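Local coordinates for IroE protein (Escherichia coli, PDB 2GZS) that hydrolyses the trilactone siderophore enterobactin and its C-glucosylated salmochelin forms, usually cutting the ring once to give linear trimers, at residues A[170-175]-A[201-206]; A[146-151]-A[249-254]; A[154-159]-A[184-189]. All coordinates share one frame; numbering follows the deposited sequence.

Contact 1. Residues A[170-175]-A[201-206]. With DFP (diisopropyl phosphonate), chain B.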
# COMPACT_ATOMS: atom_id res chain seq x y z
N SER A 170 3.28 5.40 1.34
CA SER A 170 4.43 4.66 1.86
C SER A 170 4.56 4.93 3.36
O SER A 170 4.95 6.08 3.68
CB SER A 170 5.71 5.13 1.15
OG SER A 170 6.81 4.41 1.73
N ALA A 171 4.22 3.94 4.15
CA ALA A 171 4.23 4.17 5.61
C ALA A 171 5.44 3.49 6.29
O ALA A 171 5.75 2.36 5.98
CB ALA A 171 2.92 3.64 6.18
N SER A 172 6.07 4.29 7.18
CA SER A 172 7.27 3.84 7.92
C SER A 172 8.39 3.20 7.07
O SER A 172 8.93 2.19 7.55
CB SER A 172 6.91 2.89 9.05
OG SER A 172 5.96 3.60 9.91
N PRO A 173 8.69 3.71 5.89
CA PRO A 173 9.80 3.09 5.13
C PRO A 173 11.13 3.34 5.87
O PRO A 173 12.08 2.55 5.60
CB PRO A 173 9.75 3.78 3.77
CG PRO A 173 9.14 5.13 4.06
CD PRO A 173 8.16 4.89 5.15
N SER A 174 11.18 4.33 6.72
CA SER A 174 12.44 4.64 7.47
C SER A 174 12.81 3.44 8.32
O SER A 174 13.99 3.41 8.78
CB SER A 174 12.28 5.88 8.36
OG SER A 174 11.35 5.59 9.39
N LEU A 175 12.00 2.45 8.60
CA LEU A 175 12.35 1.26 9.38
C LEU A 175 13.27 0.29 8.60
O LEU A 175 13.83 -0.64 9.23
CB LEU A 175 11.08 0.53 9.84
CG LEU A 175 10.14 1.41 10.68
CD1 LEU A 175 8.90 0.60 11.04
CD2 LEU A 175 10.92 1.89 11.92
N ILE A 201 4.38 10.16 1.87
CA ILE A 201 5.24 9.49 2.85
C ILE A 201 4.66 9.69 4.25
O ILE A 201 4.24 10.82 4.56
CB ILE A 201 6.68 10.05 2.79
CG1 ILE A 201 7.26 9.85 1.38
CG2 ILE A 201 7.55 9.42 3.86
CD1 ILE A 201 8.65 10.48 1.23
N MSE A 202 4.56 8.62 5.01
CA MSE A 202 3.84 8.62 6.26
C MSE A 202 4.82 8.12 7.31
O MSE A 202 5.35 7.02 7.17
CB MSE A 202 2.61 7.72 6.20
CG MSE A 202 1.74 7.95 4.92
SE MSE A 202 0.19 6.85 4.79
CE MSE A 202 -1.04 8.09 5.57
N GLU A 203 5.05 8.92 8.36
CA GLU A 203 5.99 8.45 9.37
C GLU A 203 5.44 8.78 10.75
O GLU A 203 4.62 9.68 10.86
CB GLU A 203 7.38 9.13 9.23
CG GLU A 203 8.14 8.67 7.98
CD GLU A 203 8.84 7.34 8.16
OE1 GLU A 203 8.91 6.77 9.29
OE2 GLU A 203 9.41 6.80 7.17
N GLY A 204 5.83 8.05 11.77
CA GLY A 204 5.28 8.32 13.10
C GLY A 204 6.54 8.12 13.94
O GLY A 204 7.27 9.08 13.82
N SER A 205 6.54 6.93 14.48
CA SER A 205 7.66 6.35 15.22
C SER A 205 8.03 7.41 16.25
O SER A 205 7.38 7.33 17.29
CB SER A 205 8.78 5.92 14.29
OG SER A 205 8.31 4.88 13.43
N ALA A 206 8.94 8.29 15.88
CA ALA A 206 9.31 9.47 16.66
C ALA A 206 8.09 10.33 16.95
O ALA A 206 7.58 11.09 16.14
CB ALA A 206 10.38 10.26 15.93
C1 DFP B . 8.24 -3.18 11.75
C2 DFP B . 9.01 -4.16 12.65
C3 DFP B . 6.89 -2.80 12.31
C1' DFP B . 11.35 -4.12 8.59
C2' DFP B . 11.77 -2.83 7.96
C3' DFP B . 12.54 -4.62 9.48
P DFP B . 8.78 -3.72 9.16
O1P DFP B . 8.02 -3.93 10.51
O2P DFP B . 10.31 -3.87 9.51
O3P DFP B . 8.33 -4.69 8.08
O HOH W 1 7.38 5.54 11.21
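The carboxylate of Glu203 lies against Pro173 and Ser174. Pro173 CD is on one side of its plane, 3.0 Å from Glu203 OE2. Ser174 OG is on the other side and reaches Glu203 OE1 at 2.7 Å, from the syn direction but 33° out of the carboxylate plane. The backbone supplies the second bond: Ser174 N donates to the syn lone pair of Glu203 OE2 at 3.1 Å. One serine therefore grips both oxygens. The Glu203 chain has to fold back to get there. Its CG stands beside the backbone N, and the bend at chi2 (-81°) carries the carboxylate over to residues 173-174. A water joins the same group. It donates to Glu203 OE1 at 2.7 Å, accepts from Gly204 N, and also bonds Ser172 OG and the poorly ordered Ser205 OG.

Strands 167-171 and 198-203 are parallel neighbours in the central sheet of this alpha/beta-hydrolase fold. Helix 179-187 links them as a beta-alpha-beta unit. Met202, a selenomethionine, donates its N to Ser170 O at 2.9 Å, and Ser172 N donates to Met202 O at 2.8 Å. Ala171 CB and Met202 CB touch on the sheet face covered by Ser254 of helix 247-262. Ser170 is on the other face, where its OG bonds Gly152 O.

Past the strand end the 3-10 turn 173-175 enters the ligand pocket. Leu175 O comes within 3.3 Å of C2' of the diisopropyl phosphonate. Leu175 CD1 lies 3.9 Å from C1 of the ligand's other isopropyl arm. With an alanine in place of Glu203, Ser174 N and OG would probably be left without their acceptors and this turn freer to move. The side chain of Leu175 also touches His247 and Ser149, the two active-site residues.

Contact 2. Residues A[146-151]-A[249-254]. With DFP (diisopropyl phosphonate), chain B.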
# COMPACT_ATOMS: atom_id res chain seq x y z
N TRP A 146 -0.91 1.02 -0.76
CA TRP A 146 -0.42 1.32 0.60
C TRP A 146 0.33 0.12 1.13
O TRP A 146 -0.02 -1.03 0.95
CB TRP A 146 -1.67 1.59 1.54
CG TRP A 146 -1.26 1.72 3.00
CD1 TRP A 146 -0.90 2.90 3.65
CD2 TRP A 146 -1.16 0.65 3.96
NE1 TRP A 146 -0.58 2.56 4.95
CE2 TRP A 146 -0.72 1.24 5.20
CE3 TRP A 146 -1.39 -0.74 3.90
CZ2 TRP A 146 -0.53 0.45 6.36
CZ3 TRP A 146 -1.19 -1.52 5.07
CH2 TRP A 146 -0.77 -0.88 6.25
N GLY A 147 1.39 0.49 1.93
CA GLY A 147 2.10 -0.53 2.71
C GLY A 147 2.91 0.11 3.84
O GLY A 147 3.21 1.29 3.73
N HIS A 148 3.18 -0.76 4.85
CA HIS A 148 3.91 -0.28 6.03
C HIS A 148 5.18 -1.11 6.25
O HIS A 148 5.16 -2.30 6.13
CB HIS A 148 2.97 -0.44 7.26
CG HIS A 148 3.59 -0.11 8.60
ND1 HIS A 148 4.15 -1.10 9.39
CD2 HIS A 148 3.72 1.07 9.24
CE1 HIS A 148 4.60 -0.49 10.48
NE2 HIS A 148 4.38 0.80 10.46
N SER A 149 6.21 -0.33 6.63
CA SER A 149 7.50 -0.98 7.03
C SER A 149 8.10 -1.64 5.79
O SER A 149 8.33 -0.87 4.85
CB SER A 149 7.27 -1.88 8.25
OG SER A 149 8.64 -2.24 8.75
N TYR A 150 8.32 -2.97 5.73
CA TYR A 150 8.71 -3.50 4.42
C TYR A 150 7.68 -3.14 3.35
O TYR A 150 8.05 -2.89 2.20
CB TYR A 150 8.89 -5.01 4.48
CG TYR A 150 10.18 -5.58 5.08
CD1 TYR A 150 11.35 -4.84 4.94
CD2 TYR A 150 10.15 -6.80 5.72
CE1 TYR A 150 12.50 -5.39 5.50
CE2 TYR A 150 11.31 -7.36 6.26
CZ TYR A 150 12.45 -6.60 6.12
OH TYR A 150 13.63 -7.11 6.62
N GLY A 151 6.41 -3.08 3.73
CA GLY A 151 5.38 -2.68 2.75
C GLY A 151 5.63 -1.26 2.30
O GLY A 151 5.36 -0.92 1.14
N PRO A 249 -0.08 1.30 16.67
CA PRO A 249 -0.87 2.50 16.37
C PRO A 249 -0.45 3.08 15.06
O PRO A 249 -1.28 3.63 14.34
CB PRO A 249 -0.53 3.43 17.56
CG PRO A 249 -0.27 2.46 18.66
CD PRO A 249 0.51 1.32 18.01
N MSE A 250 0.81 3.12 14.61
CA MSE A 250 1.15 3.64 13.31
C MSE A 250 0.65 2.79 12.14
O MSE A 250 0.28 3.40 11.14
CB MSE A 250 2.71 3.67 13.25
CG MSE A 250 3.16 4.19 11.89
SE MSE A 250 2.67 6.07 11.63
CE MSE A 250 3.28 6.03 9.86
N PHE A 251 0.70 1.48 12.28
CA PHE A 251 0.12 0.61 11.24
C PHE A 251 -1.34 1.04 11.02
O PHE A 251 -1.77 1.21 9.89
CB PHE A 251 0.25 -0.87 11.64
CG PHE A 251 -0.23 -1.85 10.56
CD1 PHE A 251 0.74 -2.44 9.76
CD2 PHE A 251 -1.58 -2.17 10.42
CE1 PHE A 251 0.30 -3.33 8.77
CE2 PHE A 251 -1.98 -3.03 9.43
CZ PHE A 251 -1.05 -3.67 8.61
N ASN A 252 -2.03 1.16 12.16
CA ASN A 252 -3.45 1.53 12.11
C ASN A 252 -3.65 2.90 11.52
O ASN A 252 -4.45 3.15 10.62
CB ASN A 252 -4.01 1.62 13.55
CG ASN A 252 -4.31 0.26 14.14
OD1 ASN A 252 -4.26 -0.72 13.39
ND2 ASN A 252 -4.61 0.24 15.43
N ALA A 253 -2.94 3.91 12.04
CA ALA A 253 -3.11 5.28 11.59
C ALA A 253 -2.88 5.45 10.11
O ALA A 253 -3.59 6.17 9.39
CB ALA A 253 -2.15 6.22 12.35
N SER A 254 -1.79 4.84 9.64
CA SER A 254 -1.41 5.08 8.24
C SER A 254 -2.41 4.33 7.30
O SER A 254 -2.75 4.99 6.32
CB SER A 254 0.06 4.66 8.06
OG SER A 254 0.24 3.26 8.15
C1 DFP B . 8.24 -3.18 11.75
C2 DFP B . 9.01 -4.16 12.65
C3 DFP B . 6.89 -2.80 12.31
C1' DFP B . 11.35 -4.12 8.59
C2' DFP B . 11.77 -2.83 7.96
C3' DFP B . 12.54 -4.62 9.48
P DFP B . 8.78 -3.72 9.16
O1P DFP B . 8.02 -3.93 10.51
O2P DFP B . 10.31 -3.87 9.51
O3P DFP B . 8.33 -4.69 8.08
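Trp146, His148 and Phe251 form an aromatic cluster behind the nucleophile elbow, the strand-turn-helix built round Gly147, Ser149 and Gly151. That elbow is the hallmark of the alpha/beta-hydrolase fold. Strand 146-148 runs nearly antiparallel to helix 249-254, with the axes 9.1 Å apart at their closest.

The rings make the tight part. Trp146 CH2 points into one face of Phe251, offset toward its rim, 3.7 Å from Phe251 CZ. The two planes stand at 88°, a T-shaped pair. Phe251 in turn presents its own edge to the face of His148, with Phe251 CD1 3.7 Å from His148 ND1. This second pair is offset, its planes at 72°. Trp146 and His148 both hold CG anti to the backbone N, which sends both rings toward the helix. The CG of Met250, a selenomethionine, sits at the edge of His148. Ser254 packs at the indole edge, but Trp146 NE1 gives Ser254 OG only a weak bond at 3.4 Å. The hydroxyl donates to Met250 O within its own helix.

The far side of the helix is the loose part: the partly exposed Asn252 points away from the strand, and Pro249 is exposed.

At the elbow, Ser149 OG is bonded covalently to P of the phosphonate. Tyr150 N donates almost straight to its O3P, at 2.9 Å and 171°, consistent with an oxyanion-hole donor.

Contact 3. Residues A[154-159]-A[184-189]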
# COMPACT_ATOMS: atom_id res chain seq x y z
N PHE A 154 8.16 -1.37 -0.42
CA PHE A 154 7.54 -1.85 -1.65
C PHE A 154 6.82 -0.70 -2.36
O PHE A 154 6.87 -0.59 -3.59
CB PHE A 154 6.51 -2.97 -1.36
CG PHE A 154 5.90 -3.47 -2.66
CD1 PHE A 154 6.61 -4.31 -3.51
CD2 PHE A 154 4.62 -3.06 -3.02
CE1 PHE A 154 6.05 -4.70 -4.73
CE2 PHE A 154 4.03 -3.44 -4.24
CZ PHE A 154 4.76 -4.28 -5.06
N VAL A 155 6.14 0.17 -1.57
CA VAL A 155 5.44 1.29 -2.24
C VAL A 155 6.38 2.24 -2.93
O VAL A 155 6.16 2.71 -4.04
CB VAL A 155 4.59 2.04 -1.21
CG1 VAL A 155 3.94 3.31 -1.76
CG2 VAL A 155 3.47 1.13 -0.70
N LEU A 156 7.53 2.56 -2.29
CA LEU A 156 8.55 3.43 -2.95
C LEU A 156 9.09 2.76 -4.22
O LEU A 156 9.21 3.42 -5.26
CB LEU A 156 9.71 3.73 -2.00
CG LEU A 156 9.38 4.60 -0.79
CD1 LEU A 156 10.61 4.76 0.12
CD2 LEU A 156 8.83 5.96 -1.21
N ASP A 157 9.40 1.49 -4.13
CA ASP A 157 9.90 0.70 -5.25
C ASP A 157 8.90 0.76 -6.42
O ASP A 157 9.28 0.88 -7.60
CB ASP A 157 10.22 -0.72 -4.79
CG ASP A 157 10.89 -1.58 -5.86
OD1 ASP A 157 12.00 -1.15 -6.31
OD2 ASP A 157 10.41 -2.65 -6.29
N SER A 158 7.61 0.71 -6.06
CA SER A 158 6.56 0.71 -7.08
C SER A 158 6.36 2.12 -7.61
O SER A 158 6.13 2.29 -8.83
CB SER A 158 5.25 0.25 -6.40
OG SER A 158 5.37 -1.09 -5.98
N TRP A 159 6.45 3.16 -6.77
CA TRP A 159 6.36 4.54 -7.29
C TRP A 159 7.44 4.76 -8.34
O TRP A 159 7.30 5.43 -9.37
CB TRP A 159 6.56 5.53 -6.11
CG TRP A 159 6.45 6.97 -6.55
CD1 TRP A 159 5.30 7.72 -6.68
CD2 TRP A 159 7.51 7.85 -6.91
NE1 TRP A 159 5.61 8.99 -7.11
CE2 TRP A 159 6.99 9.10 -7.26
CE3 TRP A 159 8.89 7.66 -6.97
CZ2 TRP A 159 7.77 10.18 -7.66
CZ3 TRP A 159 9.69 8.73 -7.37
CH2 TRP A 159 9.14 9.96 -7.70
N SER A 184 17.27 7.85 -2.39
CA SER A 184 18.28 8.27 -3.36
C SER A 184 17.76 8.02 -4.78
O SER A 184 17.88 8.87 -5.68
CB SER A 184 19.58 7.50 -3.11
OG SER A 184 20.59 8.09 -3.93
N ARG A 185 17.11 6.86 -4.98
CA ARG A 185 16.52 6.67 -6.32
C ARG A 185 15.31 7.56 -6.55
O ARG A 185 15.09 8.08 -7.67
CB ARG A 185 16.10 5.22 -6.50
CG ARG A 185 17.21 4.18 -6.45
CD ARG A 185 16.73 2.74 -6.24
NE ARG A 185 15.80 2.22 -7.22
CZ ARG A 185 14.86 1.31 -7.27
NH1 ARG A 185 14.50 0.53 -6.25
NH2 ARG A 185 14.19 1.13 -8.43
N VAL A 186 14.50 7.73 -5.50
CA VAL A 186 13.29 8.56 -5.64
C VAL A 186 13.62 9.96 -6.05
O VAL A 186 13.05 10.61 -6.91
CB VAL A 186 12.48 8.57 -4.30
CG1 VAL A 186 11.51 9.74 -4.32
CG2 VAL A 186 11.82 7.22 -4.07
N THR A 187 14.65 10.59 -5.41
CA THR A 187 14.90 11.98 -5.72
C THR A 187 15.77 12.11 -6.99
O THR A 187 15.93 13.26 -7.39
CB THR A 187 15.58 12.74 -4.55
OG1 THR A 187 16.82 12.10 -4.18
CG2 THR A 187 14.72 12.65 -3.28
N ALA A 188 16.21 11.03 -7.58
CA ALA A 188 17.01 11.08 -8.80
C ALA A 188 16.16 11.08 -10.08
O ALA A 188 16.75 11.12 -11.16
CB ALA A 188 17.98 9.91 -8.86
N VAL A 189 14.83 10.94 -9.90
CA VAL A 189 14.02 10.77 -11.11
C VAL A 189 14.08 11.97 -12.02
O VAL A 189 14.38 13.11 -11.64
CB VAL A 189 12.52 10.59 -10.74
CG1 VAL A 189 12.30 9.31 -9.99
CG2 VAL A 189 12.07 11.80 -9.96
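Trp159 meets Val186 and Val189 with the outer end of its six-membered ring. Its CZ3 lies 3.7 Å from Val186 CG1 and also 3.7 Å from Val189 CG1. The side chains cross at about a right angle, and the methyls meet the ring neither squarely over its face nor at its edge. The indole reaches them because its CG is anti to the backbone N (chi1 -178°), which extends the ring across to helix 179-187 and the loop that follows it. Leu156 adds a looser touch, with its CD2 4.3 Å from Val186 CG2.

A salt bridge closes one side of this apolar patch. Arg185 NH1 donates to Asp157 OD1 at 3.0 Å, with 165° at the hydrogen. Asp157 OD1 lies at the edge of the guanidinium, close to its plane. The bond comes in nearly along the C-O bond of the carboxylate. The two flat groups are turned 62° from each other, and Arg185 NH2 stays 3.8 Å from Asp157 OD1. The bridge therefore rests on a single N-H rather than a flat, two-bonded pair. A bend at chi3 of Arg185 brings the guanidinium round to this oxygen.

The next shell fixes both halves. Asp157 OD2 is held by Ser117 OG and by a second salt bridge to Arg121. Tyr168 meets the Trp159 ring edge-to-face, the ring of Phe194 meets it at a lower angle, and Leu230 touches both Trp159 and Val186. The contact thus joins helices 150-161 and 179-187, which come before and after strand 167-171.

Asp157 is buried, and each of its oxygens faces an arginine. That setting would favour the charged carboxylate. Arg185 is the exposed partner, so its bridge is likely to be weakened by solvent, whereas OD2 has its own partners in Ser117 and Arg121.

Contacts 1 and 2 are close, with centres 8 Å apart, and both touch the phosphonate. Strands 143-148 and 167-171 join them as sheet neighbours. Ala171 N lies 2.9 Å from Gly147 O and Ala171 O lies 2.8 Å from Ser149 N, both probable hydrogen bonds, so Ala171 is paired directly with the elbow backbone. Contact 3 is set back. Its centre is 15 Å from that of contact 1 and 17 Å from that of contact 2. The side chain of Leu156 is about 11 Å from the phosphonate. It still packs on Ser170 and Pro173, and Val155 CG2 lies 3.4 Å from Gly147 N. Helix 150-161, which starts at the elbow, serves both contacts 2 and 3.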